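Local coordinates for protein trichosurin (Trichosurus vulpecula, PDB 2RA6) that is a lipocalin of possum milk whey that binds 4-ethylphenol in its barrel and probably carries small hydrophobic molecules, at residues 41-46 against 66-71; 138-143 against 157-162. The protein carries 1 engineered substitution. All blocks are in the same frame, centred on the assembly; numbering follows the deposited sequence.

Contact 1: 41-46 against 66-71; sequences IEEEGP and LTRKNG
Glu43 meets Arg68 through a bend at one end and a straight reach from the other. In Glu43, CG stands anti to the carbonyl carbon and the chain then folds at chi2 (-56°), which turns the carboxylate towards the strand. Arg68 does the opposite: CG trans to the backbone N and every later torsion extended carry its guanidinium across to the carboxylate of Glu43. The two chains cross obliquely, their carboxylate and guanidinium planes 60° apart, and only OE1 comes within bonding distance, so no paired two-bond bridge forms. Instead a single salt bridge links Glu43 OE1 to Arg68 NH1 at 3.2 Å, and an N-H...O angle of 124° marks the hydrogen bond as weak. The same oxygen rests against the aliphatic part of the arginine, Glu43 OE1 lying 3.5 Å from Arg68 CD. The second oxygen looks elsewhere: Glu43 OE2 pairs with Arg48 NE, the stronger polar partner, so the carboxylate joins two arginines.

Glu43 occupies the second position of a type II turn from Glu42 to Gly45, closed by Gly45 N to Glu42 O at 2.8 Å. Only 109 Å² is buried here, both residues are exposed, and solvent screening would probably soften the charge attraction. The turn belongs to the long connection between strands 29-35 and 49-57, in lipocalins the loop beside the open end of the barrel, while Arg68 lies near the end of strand 60-69, just before its hairpin to strand 72-82. Arg48 also bonds to Ile41 O, bracing the loop internally, while Thr67 OG1 and Asn49 OD1 join strand 60-69 to strand 49-57.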
ATOM      1  N   ILE B  41      13.563  10.773  -1.766  1.00 15.40           N
ATOM      2  CA  ILE B  41      13.126  11.853  -2.645  1.00 15.04           C
ATOM      3  C   ILE B  41      13.999  13.102  -2.622  1.00 17.46           C
ATOM      4  O   ILE B  41      13.685  14.091  -3.277  1.00 16.94           O
ATOM      5  CB  ILE B  41      11.656  12.247  -2.357  1.00 15.20           C
ATOM      6  CG1 ILE B  41      11.461  12.567  -0.871  1.00 15.04           C
ATOM      7  CG2 ILE B  41      10.733  11.107  -2.781  1.00 14.62           C
ATOM      8  CD1 ILE B  41      10.067  13.110  -0.537  1.00 13.12           C
ATOM      9  N   GLU B  42      15.093  13.049  -1.868  1.00 19.88           N
ATOM     10  CA  GLU B  42      16.027  14.168  -1.803  1.00 22.93           C
ATOM     11  C   GLU B  42      16.995  14.007  -2.965  1.00 23.84           C
ATOM     12  O   GLU B  42      16.914  13.036  -3.718  1.00 23.16           O
ATOM     13  CB  GLU B  42      16.816  14.145  -0.490  1.00 25.44           C
ATOM     14  CG  GLU B  42      15.996  14.429   0.758  1.00 30.69           C
ATOM     15  CD  GLU B  42      16.842  14.405   2.024  1.00 34.51           C
ATOM     16  OE1 GLU B  42      17.778  15.223   2.132  1.00 38.23           O
ATOM     17  OE2 GLU B  42      16.572  13.567   2.909  1.00 36.93           O
ATOM     18  N   GLU B  43      17.913  14.958  -3.108  1.00 25.84           N
ATOM     19  CA  GLU B  43      18.898  14.894  -4.177  1.00 28.13           C
ATOM     20  C   GLU B  43      19.580  13.531  -4.210  1.00 28.37           C
ATOM     21  O   GLU B  43      19.954  12.988  -3.169  1.00 28.75           O
ATOM     22  CB  GLU B  43      19.950  15.991  -3.998  1.00 30.29           C
ATOM     23  CG  GLU B  43      19.413  17.396  -4.205  1.00 34.74           C
ATOM     24  CD  GLU B  43      18.757  17.562  -5.563  1.00 37.60           C
ATOM     25  OE1 GLU B  43      19.364  17.144  -6.575  1.00 40.00           O
ATOM     26  OE2 GLU B  43      17.637  18.111  -5.621  1.00 40.25           O
ATOM     27  N   GLU B  44      19.731  12.994  -5.417  1.00 28.96           N
ATOM     28  CA  GLU B  44      20.361  11.698  -5.642  1.00 29.60           C
ATOM     29  C   GLU B  44      19.503  10.527  -5.166  1.00 28.18           C
ATOM     30  O   GLU B  44      19.935   9.376  -5.209  1.00 29.65           O
ATOM     31  CB  GLU B  44      21.739  11.651  -4.970  1.00 32.04           C
ATOM     32  CG  GLU B  44      22.714  12.698  -5.492  1.00 36.03           C
ATOM     33  CD  GLU B  44      24.131  12.490  -4.985  1.00 37.97           C
ATOM     34  OE1 GLU B  44      25.007  13.319  -5.310  1.00 39.66           O
ATOM     35  OE2 GLU B  44      24.372  11.497  -4.263  1.00 40.12           O
ATOM     36  N   GLY B  45      18.284  10.828  -4.723  1.00 25.67           N
ATOM     37  CA  GLY B  45      17.382   9.789  -4.252  1.00 22.84           C
ATOM     38  C   GLY B  45      16.766   9.023  -5.407  1.00 20.86           C
ATOM     39  O   GLY B  45      16.451   9.618  -6.441  1.00 19.20           O
ATOM     40  N   PRO B  46      16.569   7.702  -5.264  1.00 18.63           N
ATOM     41  CA  PRO B  46      15.987   6.893  -6.336  1.00 18.63           C
ATOM     42  C   PRO B  46      14.586   7.301  -6.784  1.00 17.20           C
ATOM     43  O   PRO B  46      14.180   6.992  -7.906  1.00 16.41           O
ATOM     44  CB  PRO B  46      16.030   5.476  -5.762  1.00 20.14           C
ATOM     45  CG  PRO B  46      15.908   5.700  -4.295  1.00 19.79           C
ATOM     46  CD  PRO B  46      16.810   6.884  -4.063  1.00 20.02           C
ATOM     47  N   LEU B  66      12.353  12.528 -15.816  1.00 16.69           N
ATOM     48  CA  LEU B  66      13.693  13.083 -15.909  1.00 16.52           C
ATOM     49  C   LEU B  66      14.271  12.908 -14.514  1.00 17.35           C
ATOM     50  O   LEU B  66      13.548  13.011 -13.524  1.00 17.33           O
ATOM     51  CB  LEU B  66      13.669  14.566 -16.271  1.00 18.14           C
ATOM     52  CG  LEU B  66      13.278  14.869 -17.715  1.00 20.72           C
ATOM     53  CD1 LEU B  66      13.246  16.377 -17.913  1.00 21.99           C
ATOM     54  CD2 LEU B  66      14.266  14.226 -18.672  1.00 21.87           C
ATOM     55  N   THR B  67      15.562  12.611 -14.445  1.00 19.53           N
ATOM     56  CA  THR B  67      16.245  12.433 -13.174  1.00 22.60           C
ATOM     57  C   THR B  67      17.524  13.246 -13.271  1.00 23.28           C
ATOM     58  O   THR B  67      18.121  13.330 -14.345  1.00 22.58           O
ATOM     59  CB  THR B  67      16.651  10.966 -12.930  1.00 24.47           C
ATOM     60  OG1 THR B  67      15.543  10.098 -13.201  1.00 27.74           O
ATOM     61  CG2 THR B  67      17.097  10.786 -11.486  1.00 27.81           C
ATOM     62  N   ARG B  68      17.942  13.843 -12.160  1.00 24.74           N
ATOM     63  CA  ARG B  68      19.163  14.642 -12.144  1.00 28.95           C
ATOM     64  C   ARG B  68      20.357  13.768 -11.779  1.00 30.30           C
ATOM     65  O   ARG B  68      20.376  13.138 -10.722  1.00 30.56           O
ATOM     66  CB  ARG B  68      19.046  15.786 -11.130  1.00 29.98           C
ATOM     67  CG  ARG B  68      20.272  16.688 -11.066  1.00 34.25           C
ATOM     68  CD  ARG B  68      20.176  17.693  -9.923  1.00 36.05           C
ATOM     69  NE  ARG B  68      21.387  18.502  -9.813  1.00 39.59           N
ATOM     70  CZ  ARG B  68      21.586  19.439  -8.889  1.00 40.34           C
ATOM     71  NH1 ARG B  68      20.650  19.693  -7.983  1.00 41.75           N
ATOM     72  NH2 ARG B  68      22.723  20.122  -8.872  1.00 41.08           N
ATOM     73  N   LYS B  69      21.349  13.732 -12.663  1.00 32.41           N
ATOM     74  CA  LYS B  69      22.555  12.945 -12.436  1.00 34.64           C
ATOM     75  C   LYS B  69      23.770  13.714 -12.946  1.00 35.73           C
ATOM     76  O   LYS B  69      23.907  13.953 -14.147  1.00 35.60           O
ATOM     77  CB  LYS B  69      22.453  11.595 -13.152  1.00 34.98           C
ATOM     78  CG  LYS B  69      23.607  10.644 -12.854  1.00 36.57           C
ATOM     79  CD  LYS B  69      23.674  10.306 -11.370  1.00 38.03           C
ATOM     80  CE  LYS B  69      24.836   9.373 -11.051  1.00 38.58           C
ATOM     81  NZ  LYS B  69      24.740   8.073 -11.779  1.00 39.22           N
ATOM     82  N   ASN B  70      24.644  14.103 -12.021  1.00 38.00           N
ATOM     83  CA  ASN B  70      25.850  14.850 -12.360  1.00 39.81           C
ATOM     84  C   ASN B  70      25.513  16.130 -13.125  1.00 40.43           C
ATOM     85  O   ASN B  70      26.061  16.389 -14.198  1.00 41.58           O
ATOM     86  CB  ASN B  70      26.791  13.975 -13.191  1.00 40.75           C
ATOM     87  CG  ASN B  70      27.136  12.669 -12.496  1.00 41.74           C
ATOM     88  OD1 ASN B  70      27.620  12.664 -11.363  1.00 43.46           O
ATOM     89  ND2 ASN B  70      26.891  11.553 -13.175  1.00 42.15           N
ATOM     90  N   GLY B  71      24.605  16.921 -12.562  1.00 40.32           N
ATOM     91  CA  GLY B  71      24.204  18.168 -13.190  1.00 40.08           C
ATOM     92  C   GLY B  71      23.593  17.993 -14.567  1.00 40.53           C
ATOM     93  O   GLY B  71      23.541  18.940 -15.352  1.00 41.53           O
TER

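Contact 2: 138-143 against 157-162; sequences EIKKRF and ILDISE
Lys140 reaches from the helix to Asp159 at roughly a right angle to the aspartate side chain and delivers its ammonium to one oxygen, with NZ 2.9 Å from Asp159 OD2. The salt bridge uses the syn lone pair of OD2, the one on the side of the other carboxylate oxygen. A turn at chi3 (-67°) near the end of the lysine brings NZ onto OD2 and sets the methylene Lys140 CE 3.6 Å from the same oxygen. Lys140 NZ also donates to Asn134 OD1, its strongest polar partner, so this largely buried cation is shared between a carboxylate and an amide.

The other carboxylate oxygen faces its own chain. Ser161 OG donates to Asp159 OD1 at 2.6 Å, coming in on the syn side 25° out of the carboxylate plane, and Ser161 N reaches Asp159 OD1 at 2.9 Å nearly in line with its C-O bond. The bond from Ser161 N to the carboxylate makes an Asx turn, which follows on from the short strand 157-159; the two bonds to OD1 hold the carboxylate's rotation, so that OD2 faces Lys140.

The helix 137-148 is the one that packs against the outside of the barrel in lipocalins, and strand 157-159 pairs with strand 29-35 through Leu158 and Leu33. Lys140 and Asp159 give the nearest backbones, CA to CA 8.6 Å, and a hydrophobic layer fills the next shell: Phe143 and Ile157 both lean on Val32, while Lys140 and Phe143 touch Leu128 of strand 121-130.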
ATOM      1  N   GLU B 138      -5.423  24.274  -2.243  1.00 16.33           N
ATOM      2  CA  GLU B 138      -6.402  23.341  -1.694  1.00 18.90           C
ATOM      3  C   GLU B 138      -5.975  21.901  -1.951  1.00 17.71           C
ATOM      4  O   GLU B 138      -5.951  21.079  -1.034  1.00 17.41           O
ATOM      5  CB  GLU B 138      -7.781  23.583  -2.322  1.00 21.55           C
ATOM      6  CG  GLU B 138      -8.895  22.717  -1.742  1.00 27.30           C
ATOM      7  CD  GLU B 138     -10.186  22.817  -2.535  1.00 30.91           C
ATOM      8  OE1 GLU B 138     -11.204  22.247  -2.090  1.00 32.89           O
ATOM      9  OE2 GLU B 138     -10.182  23.460  -3.606  1.00 34.29           O
ATOM     10  N   ILE B 139      -5.636  21.601  -3.204  1.00 16.39           N
ATOM     11  CA  ILE B 139      -5.215  20.253  -3.576  1.00 16.11           C
ATOM     12  C   ILE B 139      -3.933  19.860  -2.855  1.00 15.51           C
ATOM     13  O   ILE B 139      -3.831  18.748  -2.324  1.00 14.59           O
ATOM     14  CB  ILE B 139      -5.009  20.136  -5.103  1.00 16.99           C
ATOM     15  CG1 ILE B 139      -6.365  20.245  -5.810  1.00 19.39           C
ATOM     16  CG2 ILE B 139      -4.349  18.802  -5.454  1.00 19.17           C
ATOM     17  CD1 ILE B 139      -6.267  20.286  -7.321  1.00 20.67           C
ATOM     18  N   LYS B 140      -2.960  20.763  -2.822  1.00 14.50           N
ATOM     19  CA  LYS B 140      -1.703  20.454  -2.147  1.00 14.53           C
ATOM     20  C   LYS B 140      -1.906  20.258  -0.647  1.00 15.90           C
ATOM     21  O   LYS B 140      -1.311  19.358  -0.049  1.00 15.70           O
ATOM     22  CB  LYS B 140      -0.654  21.542  -2.420  1.00 15.56           C
ATOM     23  CG  LYS B 140      -0.219  21.578  -3.878  1.00 13.56           C
ATOM     24  CD  LYS B 140       1.065  22.372  -4.108  1.00 18.45           C
ATOM     25  CE  LYS B 140       0.892  23.846  -3.833  1.00 21.12           C
ATOM     26  NZ  LYS B 140       2.127  24.589  -4.224  1.00 19.08           N
ATOM     27  N   LYS B 141      -2.761  21.084  -0.050  1.00 15.84           N
ATOM     28  CA  LYS B 141      -3.042  20.991   1.383  1.00 16.46           C
ATOM     29  C   LYS B 141      -3.629  19.635   1.751  1.00 16.41           C
ATOM     30  O   LYS B 141      -3.221  19.016   2.736  1.00 16.52           O
ATOM     31  CB  LYS B 141      -4.014  22.097   1.809  1.00 18.95           C
ATOM     32  CG  LYS B 141      -4.353  22.082   3.296  1.00 21.30           C
ATOM     33  CD  LYS B 141      -5.406  23.131   3.633  1.00 25.58           C
ATOM     34  CE  LYS B 141      -5.726  23.135   5.118  1.00 27.02           C
ATOM     35  NZ  LYS B 141      -4.539  23.524   5.925  1.00 28.97           N
ATOM     36  N   ARG B 142      -4.594  19.178   0.962  1.00 15.16           N
ATOM     37  CA  ARG B 142      -5.238  17.893   1.219  1.00 16.83           C
ATOM     38  C   ARG B 142      -4.230  16.749   1.082  1.00 16.01           C
ATOM     39  O   ARG B 142      -4.186  15.848   1.919  1.00 15.95           O
ATOM     40  CB  ARG B 142      -6.410  17.703   0.254  1.00 20.12           C
ATOM     41  CG  ARG B 142      -7.224  16.438   0.480  1.00 25.42           C
ATOM     42  CD  ARG B 142      -8.401  16.373  -0.488  1.00 29.88           C
ATOM     43  NE  ARG B 142      -7.966  16.509  -1.876  1.00 34.18           N
ATOM     44  CZ  ARG B 142      -8.776  16.461  -2.930  1.00 35.88           C
ATOM     45  NH1 ARG B 142     -10.080  16.279  -2.765  1.00 37.79           N
ATOM     46  NH2 ARG B 142      -8.281  16.601  -4.152  1.00 35.28           N
ATOM     47  N   PHE B 143      -3.413  16.803   0.035  1.00 14.94           N
ATOM     48  CA  PHE B 143      -2.403  15.777  -0.206  1.00 14.87           C
ATOM     49  C   PHE B 143      -1.435  15.714   0.967  1.00 14.71           C
ATOM     50  O   PHE B 143      -1.136  14.638   1.497  1.00 16.32           O
ATOM     51  CB  PHE B 143      -1.625  16.111  -1.482  1.00 14.60           C
ATOM     52  CG  PHE B 143      -0.481  15.173  -1.775  1.00 15.53           C
ATOM     53  CD1 PHE B 143      -0.701  13.945  -2.389  1.00 15.73           C
ATOM     54  CD2 PHE B 143       0.826  15.547  -1.480  1.00 15.80           C
ATOM     55  CE1 PHE B 143       0.373  13.101  -2.709  1.00 14.48           C
ATOM     56  CE2 PHE B 143       1.903  14.719  -1.791  1.00 14.82           C
ATOM     57  CZ  PHE B 143       1.678  13.497  -2.406  1.00 13.03           C
ATOM     58  N   ILE B 157       7.796  15.992   3.335  1.00 17.06           N
ATOM     59  CA  ILE B 157       7.040  16.420   2.167  1.00 18.06           C
ATOM     60  C   ILE B 157       7.894  17.453   1.442  1.00 17.34           C
ATOM     61  O   ILE B 157       8.405  18.390   2.059  1.00 19.56           O
ATOM     62  CB  ILE B 157       5.710  17.082   2.574  1.00 18.62           C
ATOM     63  CG1 ILE B 157       4.809  16.063   3.267  1.00 21.23           C
ATOM     64  CG2 ILE B 157       5.025  17.670   1.340  1.00 19.67           C
ATOM     65  CD1 ILE B 157       3.592  16.676   3.940  1.00 25.15           C
ATOM     66  N   LEU B 158       8.064  17.272   0.139  1.00 15.47           N
ATOM     67  CA  LEU B 158       8.843  18.206  -0.656  1.00 15.84           C
ATOM     68  C   LEU B 158       7.988  18.779  -1.773  1.00 15.59           C
ATOM     69  O   LEU B 158       7.632  18.071  -2.710  1.00 15.74           O
ATOM     70  CB  LEU B 158      10.063  17.513  -1.261  1.00 16.63           C
ATOM     71  CG  LEU B 158      11.074  16.941  -0.264  1.00 18.40           C
ATOM     72  CD1 LEU B 158      12.219  16.276  -1.017  1.00 18.52           C
ATOM     73  CD2 LEU B 158      11.599  18.064   0.625  1.00 19.61           C
ATOM     74  N   ASP B 159       7.644  20.057  -1.657  1.00 15.71           N
ATOM     75  CA  ASP B 159       6.855  20.730  -2.682  1.00 16.87           C
ATOM     76  C   ASP B 159       7.910  21.230  -3.661  1.00 18.34           C
ATOM     77  O   ASP B 159       8.625  22.184  -3.362  1.00 19.52           O
ATOM     78  CB  ASP B 159       6.114  21.921  -2.073  1.00 17.32           C
ATOM     79  CG  ASP B 159       5.250  22.654  -3.081  1.00 19.00           C
ATOM     80  OD1 ASP B 159       5.562  22.602  -4.286  1.00 20.33           O
ATOM     81  OD2 ASP B 159       4.263  23.296  -2.663  1.00 20.00           O
ATOM     82  N   ILE B 160       8.028  20.595  -4.821  1.00 18.77           N
ATOM     83  CA  ILE B 160       9.054  21.024  -5.762  1.00 20.46           C
ATOM     84  C   ILE B 160       8.592  22.063  -6.772  1.00 21.33           C
ATOM     85  O   ILE B 160       9.342  22.430  -7.676  1.00 20.20           O
ATOM     86  CB  ILE B 160       9.661  19.840  -6.523  1.00 23.13           C
ATOM     87  CG1 ILE B 160       8.593  19.177  -7.386  1.00 22.48           C
ATOM     88  CG2 ILE B 160      10.281  18.850  -5.539  1.00 24.05           C
ATOM     89  CD1 ILE B 160       9.161  18.216  -8.408  1.00 24.93           C
ATOM     90  N   SER B 161       7.362  22.542  -6.619  1.00 22.22           N
ATOM     91  CA  SER B 161       6.841  23.558  -7.527  1.00 25.33           C
ATOM     92  C   SER B 161       7.616  24.847  -7.288  1.00 28.86           C
ATOM     93  O   SER B 161       7.638  25.737  -8.134  1.00 30.46           O
ATOM     94  CB  SER B 161       5.357  23.811  -7.258  1.00 24.74           C
ATOM     95  OG  SER B 161       5.179  24.452  -6.005  1.00 22.71           O
ATOM     96  N   GLU B 162       8.256  24.925  -6.124  1.00 31.78           N
ATOM     97  CA  GLU B 162       9.022  26.099  -5.729  1.00 35.09           C
ATOM     98  C   GLU B 162      10.528  25.936  -5.882  1.00 35.38           C
ATOM     99  O   GLU B 162      11.297  26.692  -5.290  1.00 36.34           O
ATOM    100  CB  GLU B 162       8.688  26.454  -4.278  1.00 37.36           C
ATOM    101  CG  GLU B 162       8.843  25.291  -3.313  1.00 39.55           C
ATOM    102  CD  GLU B 162       8.207  25.567  -1.963  1.00 41.78           C
ATOM    103  OE1 GLU B 162       6.992  25.865  -1.928  1.00 42.52           O
ATOM    104  OE2 GLU B 162       8.913  25.478  -0.935  1.00 42.87           O
TER

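Both contacts pair a basic side chain with an acid, yet their surroundings set them apart. Contact 1 is a surface contact in which two exposed chains meet by a weak bond between a loop and a strand. Contact 2 is partly buried: a helix is pinned to a short strand, its lysine ammonium shared between an aspartate and Asn134. Both reach the same antiparallel sheet, at strand 60-69 in the first and strand 157-159 in the second, with centres about 19 Å apart. They join directly where Ile41 O of contact 1 lies 3.5 Å from Leu158 CD1 of contact 2, a packing contact.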